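Local coordinates for protein putative 5-dehydro-2-deoxygluconokinase (Bacillus halodurans C-125, PDB 2QCV) that probably phosphorylates 5-dehydro-2-deoxy-D-gluconate with ATP, a late step in the breakdown of myo-inositol, as a member of the PfkB sugar kinase family, at residues F75-S78 and Y79-V83; R118-A122 and D123-S127. All blocks are in the same frame, centred on the assembly; numbering follows the deposited sequence.

Contact 1. Residues F75-S78 and Y79-V83; sequences FIES and YMRGV
On the buried side of this helix, Met80, a selenomethionine, lies alongside Ile76, its SE 3.7 Å from Ile76 CG2. One residue back in each segment, Tyr79 CB sits over one face of the Phe75 ring, offset toward the rim and 4.2 Å from Phe75 CE1; the two rings are oblique, their planes 40° apart. Helix 46-56 covers Met80 and Tyr79, while Val43 of strand 38-44 touches both aromatic residues.

The solvent side is held by charge instead. Arg81 grips Glu77 side-on: Arg81 NE lies 2.8 Å from Glu77 OE2, and Arg81 NH2 2.9 Å from Glu77 OE1. Both oxygens use their syn lone pairs, and the carboxylate and guanidinium are nearly coplanar. Glu77 leaves the backbone with CG anti to N (chi1 -172°), then bends at chi2 to bring the carboxylate back to Arg81. Thr87 OG1 also bonds Glu77 OE2, so an alanine here would probably leave both the guanidinium and the threonine hydroxyl without this mate.

Beneath the side chains run successive i to i+4 bonds, including Met80 N to Ile76 O at 3.0 Å. This is an amphipathic helix with an i to i+4 salt bridge, the crossover helix of a beta-alpha-beta unit.

Contact 2. Residues R118-A122 and D123-S127; sequences RQDVA and DLYLS
The Tyr125 ring meets the preceding turn with its edge: Val121 O lies near the ring plane, 3.2 Å from Tyr125 CD2, and the carbonyl oxygens of Asp120 and Ala122 are also at the rim. His97 stacks on the ring. At its far end Tyr125 OH donates to Asp120 OD1 over 2.9 Å, approaching from above the carboxylate, whose plane is turned 46° from the ring. The other oxygen, Asp120 OD2, is taken by Gln119 of the second subunit, so both carboxylate oxygens are engaged.

The backbone curls beneath this pair. A type II turn from Arg118 to Val121 runs into a short 3-10 segment, where Leu124 N bonds Val121 O at 3.1 Å and Tyr125 N bonds Ala122 O at 3.0 Å. Both are i to i+3 bonds, the pattern of a 3-10 turn.

On the buried side, Val121 CG2 packs 4.0 Å from Leu124 CG and 3.4 Å from Asp123 OD2. Asp123 CG lies between the backbone N and the carbonyl carbon (chi1 66°), which sets the carboxylate beside the valine, where Arg19 forms a salt bridge to OD2.

The whole bend leaves strand 111-117, an outermost strand of the four-stranded sheet, and leads toward helix 133-136. Lys66, near the end of strand 61-67 in the large sheet, bonds Tyr125 O, and a backbone hydrogen bond joins Leu124 to Ser154 at the start of helix 154-167.

From the N terminus, the chain runs through strands 12-17, 21-26 and 38-44 and helix 46-56 before strand 61-67 leads into helix 71-82, where contact 1 lies within the helix and closes no long loop. Strands 90-92, 101-106 and 111-117 follow before contact 2, a local turn in the loop that leads to helix 133-136. The contacts are in series, neither nested nor crossed; their centres are about 19 Å apart, and they do not touch. Contact 1 packs against helix 46-56 and reaches strands 21-26 and 38-44 of the small sheet. Contact 2 joins the far edge of that sheet to the large one and meets the second subunit, which Phe75 also touches.

Contact 1. Residues F75-S78 and Y79-V83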
ATOM      1  N   PHE A  75       7.454   7.875 -26.479  1.00 28.70           N
ATOM      2  CA  PHE A  75       7.994   6.981 -27.487  1.00 26.87           C
ATOM      3  C   PHE A  75       6.978   5.949 -27.973  1.00 29.74           C
ATOM      4  O   PHE A  75       6.868   5.697 -29.183  1.00 31.30           O
ATOM      5  CB  PHE A  75       9.244   6.269 -26.988  1.00 28.20           C
ATOM      6  CG  PHE A  75       9.641   5.105 -27.830  1.00 27.80           C
ATOM      7  CD1 PHE A  75      10.222   5.289 -29.077  1.00 31.63           C
ATOM      8  CD2 PHE A  75       9.404   3.792 -27.377  1.00 30.25           C
ATOM      9  CE1 PHE A  75      10.556   4.206 -29.861  1.00 35.52           C
ATOM     10  CE2 PHE A  75       9.748   2.701 -28.150  1.00 33.94           C
ATOM     11  CZ  PHE A  75      10.324   2.892 -29.385  1.00 31.03           C
ATOM     12  N   ILE A  76       6.277   5.331 -27.035  1.00 28.34           N
ATOM     13  CA  ILE A  76       5.270   4.312 -27.362  1.00 27.71           C
ATOM     14  C   ILE A  76       4.215   4.951 -28.269  1.00 27.29           C
ATOM     15  O   ILE A  76       3.883   4.396 -29.311  1.00 28.54           O
ATOM     16  CB  ILE A  76       4.601   3.734 -26.099  1.00 26.95           C
ATOM     17  CG1 ILE A  76       5.528   2.743 -25.361  1.00 25.86           C
ATOM     18  CG2 ILE A  76       3.305   2.989 -26.446  1.00 27.29           C
ATOM     19  CD1 ILE A  76       5.231   2.544 -23.885  1.00 28.43           C
ATOM     20  N   GLU A  77       3.716   6.131 -27.902  1.00 27.64           N
ATOM     21  CA  GLU A  77       2.692   6.791 -28.733  1.00 27.49           C
ATOM     22  C   GLU A  77       3.240   7.126 -30.115  1.00 27.96           C
ATOM     23  O   GLU A  77       2.597   6.881 -31.123  1.00 27.66           O
ATOM     24  CB  GLU A  77       2.164   8.072 -28.062  1.00 28.30           C
ATOM     25  CG  GLU A  77       0.966   8.723 -28.775  1.00 28.94           C
ATOM     26  CD  GLU A  77       1.324   9.513 -30.024  1.00 35.09           C
ATOM     27  OE1 GLU A  77       2.453  10.103 -30.106  1.00 30.85           O
ATOM     28  OE2 GLU A  77       0.477   9.543 -30.962  1.00 29.74           O
ATOM     29  N   SER A  78       4.440   7.702 -30.164  1.00 29.38           N
ATOM     30  CA  SER A  78       5.021   8.121 -31.420  0.50 29.34           C
ATOM     31  C   SER A  78       5.344   6.961 -32.347  1.00 29.05           C
ATOM     32  O   SER A  78       5.140   7.062 -33.565  1.00 29.61           O
ATOM     33  CB  SER A  78       6.256   8.983 -31.159  0.50 30.44           C
ATOM     34  OG  SER A  78       5.862  10.119 -30.409  0.50 40.32           O
ATOM     35  N   TYR A  79       5.855   5.865 -31.780  1.00 29.54           N
ATOM     36  CA  TYR A  79       6.152   4.667 -32.541  1.00 28.64           C
ATOM     37  C   TYR A  79       4.877   4.033 -33.119  1.00 30.30           C
ATOM     38  O   TYR A  79       4.804   3.721 -34.313  1.00 28.41           O
ATOM     39  CB  TYR A  79       6.874   3.614 -31.682  1.00 31.37           C
ATOM     40  CG  TYR A  79       7.247   2.411 -32.523  1.00 30.15           C
ATOM     41  CD1 TYR A  79       8.409   2.403 -33.278  1.00 39.51           C
ATOM     42  CD2 TYR A  79       6.406   1.323 -32.625  1.00 28.41           C
ATOM     43  CE1 TYR A  79       8.726   1.323 -34.090  1.00 36.32           C
ATOM     44  CE2 TYR A  79       6.713   0.251 -33.435  1.00 32.55           C
ATOM     45  CZ  TYR A  79       7.874   0.264 -34.173  1.00 37.00           C
ATOM     46  OH  TYR A  79       8.182  -0.823 -34.961  1.00 41.18           O
HETATM   47  N   MSE A  80       3.882   3.787 -32.265  1.00 26.47           N
HETATM   48  CA  MSE A  80       2.631   3.208 -32.739  1.00 29.74           C
HETATM   49  C   MSE A  80       1.981   4.056 -33.826  1.00 27.23           C
HETATM   50  O   MSE A  80       1.553   3.528 -34.845  1.00 29.61           O
HETATM   51  CB  MSE A  80       1.700   2.988 -31.543  1.00 28.83           C
HETATM   52  CG  MSE A  80       2.274   1.954 -30.608  1.00 31.28           C
HETATM   53 SE   MSE A  80       1.093   1.599 -29.056  0.75 40.56          SE
HETATM   54  CE  MSE A  80       0.082   0.234 -29.927  1.00 33.61           C
ATOM     55  N   ARG A  81       1.925   5.370 -33.623  1.00 26.73           N
ATOM     56  CA  ARG A  81       1.403   6.282 -34.617  1.00 29.30           C
ATOM     57  C   ARG A  81       2.212   6.205 -35.913  1.00 32.16           C
ATOM     58  O   ARG A  81       1.656   6.192 -37.015  1.00 30.06           O
ATOM     59  CB  ARG A  81       1.412   7.712 -34.091  1.00 29.25           C
ATOM     60  CG  ARG A  81       0.927   8.728 -35.127  1.00 35.55           C
ATOM     61  CD  ARG A  81       0.444   9.984 -34.483  1.00 35.90           C
ATOM     62  NE  ARG A  81       1.352  10.435 -33.440  1.00 32.47           N
ATOM     63  CZ  ARG A  81       2.477  11.106 -33.638  1.00 43.08           C
ATOM     64  NH1 ARG A  81       2.862  11.448 -34.858  1.00 41.01           N
ATOM     65  NH2 ARG A  81       3.227  11.440 -32.590  1.00 39.19           N
ATOM     66  N   GLY A  82       3.524   6.117 -35.773  1.00 30.01           N
ATOM     67  CA  GLY A  82       4.409   6.082 -36.929  1.00 32.32           C
ATOM     68  C   GLY A  82       4.260   4.814 -37.743  1.00 33.76           C
ATOM     69  O   GLY A  82       4.556   4.829 -38.920  1.00 33.40           O
ATOM     70  N   VAL A  83       3.828   3.699 -37.136  1.00 29.99           N
ATOM     71  CA  VAL A  83       3.575   2.481 -37.895  1.00 29.76           C
ATOM     72  C   VAL A  83       2.095   2.304 -38.291  1.00 29.46           C
ATOM     73  O   VAL A  83       1.699   1.250 -38.814  1.00 32.47           O
ATOM     74  CB  VAL A  83       4.085   1.194 -37.194  1.00 29.10           C
ATOM     75  CG1 VAL A  83       5.536   1.289 -36.987  1.00 31.79           C
ATOM     76  CG2 VAL A  83       3.351   0.919 -35.856  1.00 31.10           C
TER

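Contact 2. Residues R118-A122 and D123-S127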
ATOM      1  N   ARG A 118       6.825  -4.604 -13.329  1.00 32.23           N
ATOM      2  CA  ARG A 118       5.347  -4.660 -13.547  1.00 36.01           C
ATOM      3  C   ARG A 118       4.513  -4.038 -12.415  1.00 36.50           C
ATOM      4  O   ARG A 118       3.303  -3.844 -12.573  1.00 35.45           O
ATOM      5  CB  ARG A 118       4.900  -6.105 -13.742  1.00 37.28           C
ATOM      6  CG  ARG A 118       5.017  -6.929 -12.492  1.00 44.33           C
ATOM      7  CD  ARG A 118       4.515  -8.371 -12.688  1.00 48.90           C
ATOM      8  NE  ARG A 118       5.488  -9.251 -13.327  1.00 50.43           N
ATOM      9  CZ  ARG A 118       6.576  -9.724 -12.724  1.00 61.27           C
ATOM     10  NH1 ARG A 118       6.882  -9.363 -11.473  1.00 66.44           N
ATOM     11  NH2 ARG A 118       7.389 -10.543 -13.384  1.00 64.05           N
ATOM     12  N   GLN A 119       5.135  -3.681 -11.300  1.00 35.87           N
ATOM     13  CA  GLN A 119       4.372  -3.169 -10.151  1.00 37.97           C
ATOM     14  C   GLN A 119       3.865  -1.740 -10.345  1.00 36.84           C
ATOM     15  O   GLN A 119       4.637  -0.804 -10.593  1.00 32.68           O
ATOM     16  CB  GLN A 119       5.167  -3.261  -8.835  1.00 38.38           C
ATOM     17  CG  GLN A 119       4.545  -2.464  -7.677  1.00 39.87           C
ATOM     18  CD  GLN A 119       5.320  -2.564  -6.389  1.00 45.51           C
ATOM     19  OE1 GLN A 119       5.581  -3.658  -5.921  1.00 55.09           O
ATOM     20  NE2 GLN A 119       5.689  -1.417  -5.804  1.00 50.57           N
ATOM     21  N   ASP A 120       2.551  -1.560 -10.200  1.00 34.86           N
ATOM     22  CA  ASP A 120       1.942  -0.226 -10.286  1.00 34.21           C
ATOM     23  C   ASP A 120       2.306   0.500 -11.557  1.00 30.01           C
ATOM     24  O   ASP A 120       2.456   1.724 -11.580  1.00 30.46           O
ATOM     25  CB  ASP A 120       2.289   0.621  -9.063  1.00 37.46           C
ATOM     26  CG  ASP A 120       1.611   0.106  -7.816  1.00 45.68           C
ATOM     27  OD1 ASP A 120       0.450  -0.367  -7.909  1.00 53.41           O
ATOM     28  OD2 ASP A 120       2.238   0.154  -6.749  1.00 50.43           O
ATOM     29  N   VAL A 121       2.402  -0.252 -12.634  1.00 30.60           N
ATOM     30  CA  VAL A 121       2.725   0.356 -13.913  1.00 30.72           C
ATOM     31  C   VAL A 121       1.498   1.052 -14.502  1.00 30.13           C
ATOM     32  O   VAL A 121       0.343   0.696 -14.165  1.00 29.32           O
ATOM     33  CB  VAL A 121       3.392  -0.654 -14.898  1.00 30.22           C
ATOM     34  CG1 VAL A 121       4.769  -1.002 -14.384  1.00 34.12           C
ATOM     35  CG2 VAL A 121       2.537  -1.897 -15.256  1.00 29.06           C
ATOM     36  N   ALA A 122       1.756   2.052 -15.351  1.00 26.92           N
ATOM     37  CA  ALA A 122       0.723   2.881 -15.935  1.00 25.66           C
ATOM     38  C   ALA A 122      -0.393   2.058 -16.608  1.00 29.35           C
ATOM     39  O   ALA A 122      -1.559   2.412 -16.491  1.00 26.50           O
ATOM     40  CB  ALA A 122       1.329   3.874 -16.926  1.00 26.67           C
ATOM     41  N   ASP A 123      -0.050   1.000 -17.340  1.00 25.90           N
ATOM     42  CA  ASP A 123      -1.090   0.302 -18.121  1.00 25.90           C
ATOM     43  C   ASP A 123      -2.188  -0.323 -17.262  1.00 27.25           C
ATOM     44  O   ASP A 123      -3.293  -0.529 -17.745  1.00 27.27           O
ATOM     45  CB  ASP A 123      -0.514  -0.690 -19.094  1.00 28.68           C
ATOM     46  CG  ASP A 123       0.183  -1.866 -18.415  1.00 32.01           C
ATOM     47  OD1 ASP A 123      -0.509  -2.778 -17.947  1.00 35.76           O
ATOM     48  OD2 ASP A 123       1.420  -1.910 -18.455  1.00 33.68           O
ATOM     49  N   LEU A 124      -1.865  -0.593 -16.003  1.00 27.01           N
ATOM     50  CA  LEU A 124      -2.800  -1.218 -15.079  1.00 28.23           C
ATOM     51  C   LEU A 124      -3.781  -0.219 -14.486  1.00 27.52           C
ATOM     52  O   LEU A 124      -4.759  -0.638 -13.892  1.00 27.76           O
ATOM     53  CB  LEU A 124      -2.044  -1.948 -13.957  1.00 28.93           C
ATOM     54  CG  LEU A 124      -1.191  -3.152 -14.399  1.00 31.64           C
ATOM     55  CD1 LEU A 124      -0.398  -3.705 -13.172  1.00 40.57           C
ATOM     56  CD2 LEU A 124      -2.051  -4.191 -15.044  1.00 31.88           C
ATOM     57  N   TYR A 125      -3.546   1.082 -14.681  1.00 27.71           N
ATOM     58  CA  TYR A 125      -4.435   2.132 -14.204  1.00 24.17           C
ATOM     59  C   TYR A 125      -5.450   2.620 -15.237  1.00 26.27           C
ATOM     60  O   TYR A 125      -6.154   3.574 -14.978  1.00 26.37           O
ATOM     61  CB  TYR A 125      -3.598   3.297 -13.645  1.00 27.31           C
ATOM     62  CG  TYR A 125      -3.009   2.878 -12.335  1.00 30.13           C
ATOM     63  CD1 TYR A 125      -3.775   2.978 -11.182  1.00 36.29           C
ATOM     64  CD2 TYR A 125      -1.760   2.264 -12.254  1.00 35.60           C
ATOM     65  CE1 TYR A 125      -3.313   2.546  -9.985  1.00 39.41           C
ATOM     66  CE2 TYR A 125      -1.259   1.827 -11.019  1.00 35.29           C
ATOM     67  CZ  TYR A 125      -2.052   1.968  -9.897  1.00 42.47           C
ATOM     68  OH  TYR A 125      -1.623   1.568  -8.659  1.00 48.20           O
ATOM     69  N   LEU A 126      -5.510   1.984 -16.400  1.00 26.33           N
ATOM     70  CA  LEU A 126      -6.605   2.217 -17.327  1.00 25.68           C
ATOM     71  C   LEU A 126      -7.892   1.902 -16.566  1.00 25.42           C
ATOM     72  O   LEU A 126      -7.980   0.884 -15.861  1.00 28.51           O
ATOM     73  CB  LEU A 126      -6.491   1.303 -18.570  1.00 24.68           C
ATOM     74  CG  LEU A 126      -7.577   1.406 -19.633  1.00 28.39           C
ATOM     75  CD1 LEU A 126      -7.458   2.774 -20.375  1.00 25.17           C
ATOM     76  CD2 LEU A 126      -7.518   0.160 -20.589  1.00 24.83           C
ATOM     77  N   SER A 127      -8.845   2.794 -16.662  1.00 25.68           N
ATOM     78  CA  SER A 127     -10.042   2.729 -15.848  1.00 27.63           C
ATOM     79  C   SER A 127     -11.276   2.698 -16.743  1.00 28.28           C
ATOM     80  O   SER A 127     -11.221   3.123 -17.897  1.00 27.97           O
ATOM     81  CB  SER A 127     -10.087   3.923 -14.894  1.00 29.64           C
ATOM     82  OG  SER A 127     -10.442   5.088 -15.623  1.00 41.17           O
TER